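KLLA0E08119p (Kluyveromyces lactis, PDB 3VA7) is the urea carboxylase portion of a urea-degrading enzyme, which probably uses ATP, bicarbonate and covalently bound biotin to carboxylate urea to allophanate. Local coordinates at residues L733-F738 with V744-D749; N698-R703 with G1039-Y1044. All blocks are in the same frame, centred on the assembly; numbering follows the deposited sequence.

Contact 1 of 2, residues L733-F738 with V744-D749; sequences LGAINF and VIITCD. With BTI (5-(hexahydro-2-oxo-1H-thieno[3,4-D]imidazol-6-yl)pentanal), chain B.
Asn737 and Val744 face each other as an antiparallel hydrogen-bonded pair, each backbone giving and taking one bond; Asn737 N lies 3.0 Å from Val744 O, and the return bond, Val744 N to Asn737 O, is more bent (136° at the hydrogen). Next along the strands, Ile736 and Ile745 form a non-hydrogen-bonded pair. Their side chains lie side by side and point the same way, with CG1 of Ile736 4.1 Å from CG1 of Ile745, and both rest on Phe781 while Ile736 also reaches Phe686 of helix 680-688. Beyond this pair Ile746 N reaches Ala735 O almost straight (167°), whereas Ile746 O accepts a 2.9 Å hydrogen bond from Gly734 N. The two segments are the arms of the beta hairpin 735-739/742-746, part of a seven-stranded mixed sheet in the carboxyltransferase domain, with strand 756-762 flanking the first arm and strand 701-705 the second. On the sheet face opposite the paired isoleucines lies the biotin. With chi1 at -173°, the Asn737 side chain extends away from its own backbone N, carrying the amide over this face to the ureido ring, where OD1 accepts from BTI N2 at 3.0 Å; ND2 has a weak bond to Val757 O, giving the amide a second point of support. Ile746 packs alongside: its CD1 is 3.8 Å from Asn737 CB and also touches the valeryl chain of the biotin, while Val744 CG2 packs 3.8 Å from BTI C10. The packing thins at the other end, past the bond between Gly734 and Ile746. There Leu733, partly exposed, contributes one methyl: CD1 lies 3.7 Å from Thr747 O, with Cys748, likewise partly exposed, more distant.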
loop_
_atom_site.group_PDB
_atom_site.type_symbol
_atom_site.label_atom_id
_atom_site.label_comp_id
_atom_site.label_asym_id
_atom_site.label_seq_id
_atom_site.Cartn_x
_atom_site.Cartn_y
_atom_site.Cartn_z
ATOM N N LEU A 733 -2.612 21.606 -7.564
ATOM C CA LEU A 733 -3.782 21.241 -6.783
ATOM C C LEU A 733 -4.911 22.255 -7.051
ATOM O O LEU A 733 -4.732 23.510 -6.936
ATOM C CB LEU A 733 -3.429 21.235 -5.332
ATOM C CG LEU A 733 -3.243 19.907 -4.631
ATOM C CD1 LEU A 733 -3.566 18.650 -5.497
ATOM C CD2 LEU A 733 -1.832 19.844 -3.986
ATOM N N GLY A 734 -6.048 21.722 -7.491
ATOM C CA GLY A 734 -7.212 22.523 -7.697
ATOM C C GLY A 734 -7.341 22.922 -9.150
ATOM O O GLY A 734 -8.339 23.556 -9.528
ATOM N N ALA A 735 -6.356 22.581 -9.983
ATOM C CA ALA A 735 -6.369 23.056 -11.375
ATOM C C ALA A 735 -7.580 22.498 -12.122
ATOM O O ALA A 735 -8.112 21.382 -11.814
ATOM C CB ALA A 735 -5.094 22.651 -12.094
ATOM N N ILE A 736 -8.027 23.245 -13.120
ATOM C CA ILE A 736 -9.177 22.771 -13.882
ATOM C C ILE A 736 -8.590 22.341 -15.212
ATOM O O ILE A 736 -8.258 23.152 -16.050
ATOM C CB ILE A 736 -10.297 23.836 -13.923
ATOM C CG1 ILE A 736 -10.793 24.090 -12.496
ATOM C CG2 ILE A 736 -11.482 23.389 -14.671
ATOM C CD1 ILE A 736 -11.544 25.411 -12.378
ATOM N N ASN A 737 -8.419 21.036 -15.350
ATOM C CA ASN A 737 -7.626 20.414 -16.415
ATOM C C ASN A 737 -8.552 19.986 -17.521
ATOM O O ASN A 737 -9.539 19.266 -17.267
ATOM C CB ASN A 737 -6.952 19.173 -15.802
ATOM C CG ASN A 737 -5.951 18.484 -16.727
ATOM O OD1 ASN A 737 -5.927 17.277 -16.761
ATOM N ND2 ASN A 737 -5.095 19.233 -17.406
ATOM N N PHE A 738 -8.238 20.426 -18.734
ATOM C CA PHE A 738 -9.012 20.100 -19.910
ATOM C C PHE A 738 -8.467 18.821 -20.609
ATOM O O PHE A 738 -7.598 18.893 -21.508
ATOM C CB PHE A 738 -9.076 21.314 -20.864
ATOM C CG PHE A 738 -10.246 22.236 -20.594
ATOM C CD1 PHE A 738 -10.144 23.276 -19.677
ATOM C CD2 PHE A 738 -11.465 22.051 -21.239
ATOM C CE1 PHE A 738 -11.255 24.087 -19.391
ATOM C CE2 PHE A 738 -12.560 22.856 -20.961
ATOM C CZ PHE A 738 -12.449 23.874 -20.041
ATOM N N VAL A 744 -11.827 18.690 -15.642
ATOM C CA VAL A 744 -11.967 17.955 -14.418
ATOM C C VAL A 744 -11.160 18.694 -13.383
ATOM O O VAL A 744 -10.057 19.217 -13.686
ATOM C CB VAL A 744 -11.471 16.513 -14.583
ATOM C CG1 VAL A 744 -10.125 16.460 -15.363
ATOM C CG2 VAL A 744 -11.377 15.825 -13.255
ATOM N N ILE A 745 -11.695 18.770 -12.172
ATOM C CA ILE A 745 -10.956 19.411 -11.138
ATOM C C ILE A 745 -10.009 18.450 -10.425
ATOM O O ILE A 745 -10.459 17.524 -9.768
ATOM C CB ILE A 745 -11.864 20.062 -10.091
ATOM C CG1 ILE A 745 -12.901 20.983 -10.772
ATOM C CG2 ILE A 745 -10.988 20.841 -9.048
ATOM C CD1 ILE A 745 -14.013 21.305 -9.831
ATOM N N ILE A 746 -8.706 18.754 -10.502
ATOM C CA ILE A 746 -7.623 18.011 -9.840
ATOM C C ILE A 746 -7.702 18.118 -8.304
ATOM O O ILE A 746 -7.481 19.176 -7.739
ATOM C CB ILE A 746 -6.183 18.478 -10.375
ATOM C CG1 ILE A 746 -6.121 18.549 -11.910
ATOM C CG2 ILE A 746 -5.075 17.573 -9.891
ATOM C CD1 ILE A 746 -6.518 17.282 -12.520
ATOM N N THR A 747 -7.978 17.030 -7.614
ATOM C CA THR A 747 -8.139 17.128 -6.170
ATOM C C THR A 747 -7.025 16.384 -5.411
ATOM O O THR A 747 -6.038 15.983 -6.004
ATOM C CB THR A 747 -9.516 16.577 -5.797
ATOM O OG1 THR A 747 -9.647 15.218 -6.355
ATOM C CG2 THR A 747 -10.659 17.567 -6.320
ATOM N N CYS A 748 -7.175 16.161 -4.111
ATOM C CA CYS A 748 -6.038 15.682 -3.292
ATOM C C CYS A 748 -5.441 14.295 -3.586
ATOM O O CYS A 748 -4.345 14.014 -3.140
ATOM C CB CYS A 748 -6.331 15.820 -1.803
ATOM S SG CYS A 748 -7.730 14.779 -1.297
ATOM N N ASP A 749 -6.165 13.412 -4.269
ATOM C CA ASP A 749 -5.543 12.152 -4.768
ATOM C C ASP A 749 -5.172 12.257 -6.239
ATOM O O ASP A 749 -5.116 11.238 -6.933
ATOM C CB ASP A 749 -6.431 10.955 -4.587
ATOM C CG ASP A 749 -6.381 10.412 -3.179
ATOM O OD1 ASP A 749 -5.492 10.856 -2.379
ATOM O OD2 ASP A 749 -7.266 9.549 -2.879
HETATM C C11 BTI B . -10.770 11.444 -12.921
HETATM O O11 BTI B . -10.905 10.788 -14.000
HETATM C C10 BTI B . -9.630 12.467 -12.637
HETATM C C9 BTI B . -8.638 12.502 -13.798
HETATM C C8 BTI B . -7.656 13.665 -13.805
HETATM C C7 BTI B . -7.021 13.979 -15.175
HETATM C C2 BTI B . -6.434 12.787 -15.902
HETATM S S1 BTI B . -5.157 11.979 -14.984
HETATM C C6 BTI B . -4.397 11.282 -16.407
HETATM C C5 BTI B . -4.732 12.157 -17.595
HETATM N N3 BTI B . -3.541 12.954 -17.732
HETATM C C3 BTI B . -3.765 14.197 -17.397
HETATM O O3 BTI B . -2.855 15.147 -17.481
HETATM N N2 BTI B . -5.009 14.394 -17.015
HETATM C C4 BTI B . -5.805 13.190 -17.225
#

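Contact 2 of 2, residues N698-R703 with G1039-Y1044; sequences NRFGVR and GSPGGY. With URE (urea), chain C; BTI (5-(hexahydro-2-oxo-1H-thieno[3,4-D]imidazol-6-yl)pentanal), chain B.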
loop_
_atom_site.group_PDB
_atom_site.type_symbol
_atom_site.label_atom_id
_atom_site.label_comp_id
_atom_site.label_asym_id
_atom_site.label_seq_id
_atom_site.Cartn_x
_atom_site.Cartn_y
_atom_site.Cartn_z
ATOM N N ASN A 698 -14.197 11.447 -8.268
ATOM C CA ASN A 698 -13.724 10.817 -7.023
ATOM C C ASN A 698 -12.507 11.585 -6.525
ATOM O O ASN A 698 -12.241 12.686 -7.018
ATOM C CB ASN A 698 -13.433 9.308 -7.123
ATOM C CG ASN A 698 -12.304 8.973 -8.086
ATOM O OD1 ASN A 698 -11.802 9.812 -8.830
ATOM N ND2 ASN A 698 -11.906 7.719 -8.088
ATOM N N ARG A 699 -11.764 11.019 -5.579
ATOM C CA ARG A 699 -10.650 11.746 -5.042
ATOM C C ARG A 699 -9.551 12.016 -6.080
ATOM O O ARG A 699 -8.692 12.895 -5.861
ATOM C CB ARG A 699 -10.121 11.052 -3.812
ATOM C CG ARG A 699 -11.106 11.085 -2.626
ATOM C CD ARG A 699 -10.628 10.105 -1.514
ATOM N NE ARG A 699 -9.203 10.306 -1.226
ATOM C CZ ARG A 699 -8.696 11.120 -0.294
ATOM N NH1 ARG A 699 -9.491 11.807 0.541
ATOM N NH2 ARG A 699 -7.366 11.192 -0.155
ATOM N N PHE A 700 -9.590 11.362 -7.243
ATOM C CA PHE A 700 -8.564 11.686 -8.230
ATOM C C PHE A 700 -8.904 13.026 -8.839
ATOM O O PHE A 700 -8.008 13.724 -9.365
ATOM C CB PHE A 700 -8.372 10.643 -9.383
ATOM C CG PHE A 700 -8.306 9.200 -8.945
ATOM C CD1 PHE A 700 -8.894 8.218 -9.721
ATOM C CD2 PHE A 700 -7.684 8.826 -7.770
ATOM C CE1 PHE A 700 -8.836 6.883 -9.361
ATOM C CE2 PHE A 700 -7.652 7.471 -7.367
ATOM C CZ PHE A 700 -8.231 6.516 -8.167
ATOM N N GLY A 701 -10.191 13.387 -8.800
ATOM C CA GLY A 701 -10.646 14.570 -9.485
ATOM C C GLY A 701 -12.126 14.518 -9.779
ATOM O O GLY A 701 -12.711 13.455 -9.854
ATOM N N VAL A 702 -12.724 15.687 -9.960
ATOM C CA VAL A 702 -14.144 15.832 -10.072
ATOM C C VAL A 702 -14.446 16.276 -11.467
ATOM O O VAL A 702 -14.080 17.349 -11.866
ATOM C CB VAL A 702 -14.678 16.785 -8.974
ATOM C CG1 VAL A 702 -16.114 17.240 -9.255
ATOM C CG2 VAL A 702 -14.563 16.065 -7.585
ATOM N N ARG A 703 -15.076 15.401 -12.230
ATOM C CA ARG A 703 -15.328 15.653 -13.653
ATOM C C ARG A 703 -16.571 16.595 -13.900
ATOM O O ARG A 703 -17.553 16.593 -13.138
ATOM C CB ARG A 703 -15.411 14.298 -14.361
ATOM C CG ARG A 703 -15.757 14.330 -15.830
ATOM C CD ARG A 703 -14.622 14.905 -16.671
ATOM N NE ARG A 703 -13.511 13.968 -16.808
ATOM C CZ ARG A 703 -12.462 14.181 -17.591
ATOM N NH1 ARG A 703 -12.348 15.322 -18.267
ATOM N NH2 ARG A 703 -11.509 13.276 -17.678
ATOM N N GLY A 1039 -4.802 1.041 -11.629
ATOM C CA GLY A 1039 -6.078 1.742 -11.563
ATOM C C GLY A 1039 -5.944 3.258 -11.693
ATOM O O GLY A 1039 -6.645 4.009 -11.013
ATOM N N SER A 1040 -5.043 3.734 -12.542
ATOM C CA SER A 1040 -4.939 5.184 -12.699
ATOM C C SER A 1040 -5.553 5.711 -13.978
ATOM O O SER A 1040 -5.450 5.076 -15.036
ATOM C CB SER A 1040 -3.489 5.727 -12.522
ATOM O OG SER A 1040 -2.567 4.994 -13.288
ATOM N N PRO A 1041 -6.184 6.880 -13.882
ATOM C CA PRO A 1041 -6.705 7.575 -15.070
ATOM C C PRO A 1041 -5.512 7.761 -15.963
ATOM O O PRO A 1041 -4.410 7.716 -15.483
ATOM C CB PRO A 1041 -7.177 8.907 -14.500
ATOM C CG PRO A 1041 -7.576 8.537 -13.037
ATOM C CD PRO A 1041 -6.458 7.617 -12.636
ATOM N N GLY A 1042 -5.697 7.904 -17.254
ATOM C CA GLY A 1042 -4.560 7.918 -18.135
ATOM C C GLY A 1042 -5.106 8.368 -19.464
ATOM O O GLY A 1042 -6.288 8.159 -19.765
ATOM N N GLY A 1043 -4.246 8.967 -20.279
ATOM C CA GLY A 1043 -4.689 9.593 -21.495
ATOM C C GLY A 1043 -3.768 9.226 -22.628
ATOM O O GLY A 1043 -4.092 9.511 -23.790
ATOM N N TYR A 1044 -2.626 8.617 -22.328
ATOM C CA TYR A 1044 -1.686 8.207 -23.414
ATOM C C TYR A 1044 -2.200 6.976 -24.233
ATOM O O TYR A 1044 -2.988 6.159 -23.720
ATOM C CB TYR A 1044 -0.322 7.867 -22.839
ATOM C CG TYR A 1044 0.594 9.039 -22.527
ATOM C CD1 TYR A 1044 1.981 8.946 -22.783
ATOM C CD2 TYR A 1044 0.115 10.217 -21.934
ATOM C CE1 TYR A 1044 2.835 9.996 -22.496
ATOM C CE2 TYR A 1044 0.977 11.263 -21.606
ATOM C CZ TYR A 1044 2.335 11.143 -21.900
ATOM O OH TYR A 1044 3.208 12.174 -21.614
HETATM C C URE C . -0.932 10.035 -18.883
HETATM O O URE C . 0.214 9.598 -18.609
HETATM N N1 URE C . -1.974 9.250 -19.002
HETATM N N2 URE C . -1.256 11.317 -19.107
HETATM C C11 BTI B . -10.770 11.444 -12.921
HETATM O O11 BTI B . -10.905 10.788 -14.000
HETATM C C10 BTI B . -9.630 12.467 -12.637
HETATM C C9 BTI B . -8.638 12.502 -13.798
HETATM C C8 BTI B . -7.656 13.665 -13.805
HETATM C C7 BTI B . -7.021 13.979 -15.175
HETATM C C2 BTI B . -6.434 12.787 -15.902
HETATM S S1 BTI B . -5.157 11.979 -14.984
HETATM C C6 BTI B . -4.397 11.282 -16.407
HETATM C C5 BTI B . -4.732 12.157 -17.595
HETATM N N3 BTI B . -3.541 12.954 -17.732
HETATM C C3 BTI B . -3.765 14.197 -17.397
HETATM O O3 BTI B . -2.855 15.147 -17.481
HETATM N N2 BTI B . -5.009 14.394 -17.015
HETATM C C4 BTI B . -5.805 13.190 -17.225
#
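Phe700, its CG anti to the carbonyl carbon (chi1 -46°), swings its ring off the turn toward Pro1041, and the two side chains cross at about a right angle. The ring meets the loop obliquely: CD1 lies 3.6 Å from Pro1041 CG, and CE1 is 4.0 Å from the carbonyl O of Gly1039. Asn698 backs the ring from its own segment. In an Asx turn laid over the type I turn 698-701, its OD1 accepts from Phe700 N, which stands above the carbonyl plane, while its ND2 sits 3.4 Å above the plane of the phenylalanine ring, offset toward the rim. On the biotin side, Pro1041 CB packs 3.7 Å from the thioether BTI S1, and Gly701 CA lies against the valeryl carbon C10. The loop then runs past C6 of the bicyclic ring, which Pro1041 O and Gly1042 N approach, on to the urea; Tyr1044 brings its ring obliquely against that substrate, its OH held by Asp728. No hydrogen bond joins the two segments, so what they share is a small apolar contact between subdomains A/B and C/D of the carboxyltransferase domain, at the biotin pocket. Urea N2 lies 3.1 Å from BTI N3, the ureido nitrogen remote from the valeryl chain, which is the one carboxylated in biotin enzymes; this closeness is consistent with carboxyl transfer from biotin to urea.

Contact 1 and contact 2 have centres 10 Å apart and meet the same biotin from different parts of the carboxyltransferase domain. Along the chain the order is 698-703, 733-738, 744-749 and then 1039-1044, so the hairpin is nested within the long loop that contact 2 closes. Strands 701-705 and 742-746 are neighbours in one sheet, and Arg699 ties the two contacts together: its O lies 2.6 Å from Thr747 OG1, a probable hydrogen bond, and its NE makes a salt bridge to Asp749. Subdomains A and B supply three of the four segments, while 1039-1044, from subdomains C and D, adds residues that line the urea, so the biotin and urea pockets adjoin where the subdomains meet.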